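Local coordinates for cyanuric acid amidohydrolase (Azorhizobium caulinodans, PDB 4NQ3), which hydrolytically opens the s-triazine ring of cyanuric acid to give carboxybiuret, a step in the breakdown of herbicides such as atrazine, at residues A267-L272 / V347-A352. Sequence-based numbering, arbitrary orientation.
Sequences AALSAL and VAVIAA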
loop_
_atom_site.group_PDB
_atom_site.type_symbol
_atom_site.label_atom_id
_atom_site.label_comp_id
_atom_site.label_asym_id
_atom_site.label_seq_id
_atom_site.Cartn_x
_atom_site.Cartn_y
_atom_site.Cartn_z
ATOM N N ALA A 267 -30.841 8.835 15.740
ATOM C CA ALA A 267 -31.516 8.703 17.031
ATOM C C ALA A 267 -30.774 9.490 18.105
ATOM O O ALA A 267 -31.393 10.090 18.993
ATOM C CB ALA A 267 -31.638 7.256 17.426
ATOM N N ALA A 268 -29.445 9.470 18.035
ATOM C CA ALA A 268 -28.638 10.215 18.987
ATOM C C ALA A 268 -28.921 11.718 18.869
ATOM O O ALA A 268 -29.136 12.393 19.872
ATOM C CB ALA A 268 -27.164 9.923 18.775
ATOM N N LEU A 269 -28.949 12.233 17.643
ATOM C CA LEU A 269 -29.258 13.641 17.408
ATOM C C LEU A 269 -30.665 14.013 17.927
ATOM O O LEU A 269 -30.873 15.122 18.428
ATOM C CB LEU A 269 -29.114 13.961 15.923
ATOM C CG LEU A 269 -27.677 13.952 15.392
ATOM C CD1 LEU A 269 -27.644 13.920 13.883
ATOM C CD2 LEU A 269 -26.922 15.186 15.887
ATOM N N SER A 270 -31.632 13.104 17.803
ATOM C CA SER A 270 -32.957 13.338 18.383
ATOM C C SER A 270 -32.914 13.478 19.899
ATOM O O SER A 270 -33.480 14.414 20.463
ATOM C CB SER A 270 -33.913 12.221 18.024
ATOM O OG SER A 270 -34.567 12.523 16.816
ATOM N N ALA A 271 -32.247 12.535 20.554
ATOM C CA ALA A 271 -32.116 12.554 22.005
ATOM C C ALA A 271 -31.537 13.875 22.500
ATOM O O ALA A 271 -31.965 14.413 23.525
ATOM C CB ALA A 271 -31.256 11.397 22.455
ATOM N N LEU A 272 -30.563 14.385 21.749
ATOM C CA LEU A 272 -29.864 15.635 22.053
ATOM C C LEU A 272 -30.626 16.913 21.652
ATOM O O LEU A 272 -30.186 18.031 21.987
ATOM C CB LEU A 272 -28.512 15.631 21.353
ATOM C CG LEU A 272 -27.445 14.676 21.869
ATOM C CD1 LEU A 272 -26.311 14.598 20.856
ATOM C CD2 LEU A 272 -26.928 15.155 23.214
ATOM N N VAL A 347 -21.190 4.503 18.463
ATOM C CA VAL A 347 -21.060 5.843 17.938
ATOM C C VAL A 347 -21.659 6.778 18.977
ATOM O O VAL A 347 -22.667 6.458 19.597
ATOM C CB VAL A 347 -21.742 6.004 16.579
ATOM C CG1 VAL A 347 -23.191 5.646 16.684
ATOM C CG2 VAL A 347 -21.619 7.411 16.134
ATOM N N ALA A 348 -20.989 7.895 19.226
ATOM C CA ALA A 348 -21.479 8.889 20.168
ATOM C C ALA A 348 -21.553 10.235 19.465
ATOM O O ALA A 348 -20.775 10.516 18.548
ATOM C CB ALA A 348 -20.588 8.967 21.387
ATOM N N VAL A 349 -22.488 11.069 19.892
ATOM C CA VAL A 349 -22.610 12.400 19.332
ATOM C C VAL A 349 -22.572 13.404 20.448
ATOM O O VAL A 349 -23.105 13.144 21.528
ATOM C CB VAL A 349 -23.903 12.561 18.555
ATOM C CG1 VAL A 349 -24.003 13.956 18.007
ATOM C CG2 VAL A 349 -23.944 11.555 17.437
ATOM N N ILE A 350 -21.932 14.542 20.201
ATOM C CA ILE A 350 -21.877 15.614 21.191
ATOM C C ILE A 350 -22.412 16.892 20.601
ATOM O O ILE A 350 -21.823 17.442 19.673
ATOM C CB ILE A 350 -20.473 15.878 21.683
ATOM C CG1 ILE A 350 -19.953 14.683 22.476
ATOM C CG2 ILE A 350 -20.466 17.128 22.540
ATOM C CD1 ILE A 350 -18.565 14.880 22.955
ATOM N N ALA A 351 -23.537 17.363 21.117
ATOM C CA ALA A 351 -24.176 18.533 20.523
ATOM C C ALA A 351 -24.763 19.466 21.577
ATOM O O ALA A 351 -24.923 19.072 22.730
ATOM C CB ALA A 351 -25.258 18.082 19.562
ATOM N N ALA A 352 -25.090 20.696 21.187
ATOM C CA ALA A 352 -25.890 21.550 22.062
ATOM C C ALA A 352 -27.368 21.447 21.662
ATOM O O ALA A 352 -27.696 21.147 20.504
ATOM C CB ALA A 352 -25.416 22.983 22.010
#
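A268 and V349 face each other at the close approach of helix 263-271 to strand 345-352, their CA atoms 6.4 Å apart, and four residues on L272 comes to A351 with a CA separation of 6.6 Å; no hydrogen bond joins the two backbones. V349 meets the other segment with both of its methyls. With CG1 anti to the backbone N (chi1 179°), that methyl reaches the leucines, lying 3.7 Å from L272 CD1 and 3.8 Å from L269 CD2, while CG2 meets the small CB of A268. A beta-branched valine suits this place: it is at home in an extended strand and offers two contact surfaces close to the backbone. Helix and strand both fall in what is probably the third of three repeating units, where helix 263-271, which follows strand 249-256, packs on one face of a mixed sheet in the order 249-256, 345-352, 281-286, 331-334. V349 sits on an inner strand, its backbone hydrogen-bonded to A252, and A268 and L272 also touch A252. Alanine at 268 lets the helix backbone come near the sheet. L272, a longer residue, reaches down to the strand with its CD1, which lies 3.6 Å from V349 O and touches A351 CB at 3.9 Å. L269 crosses V349 at about a right angle and also touches A276 and T280 in the loop before strand 281-286.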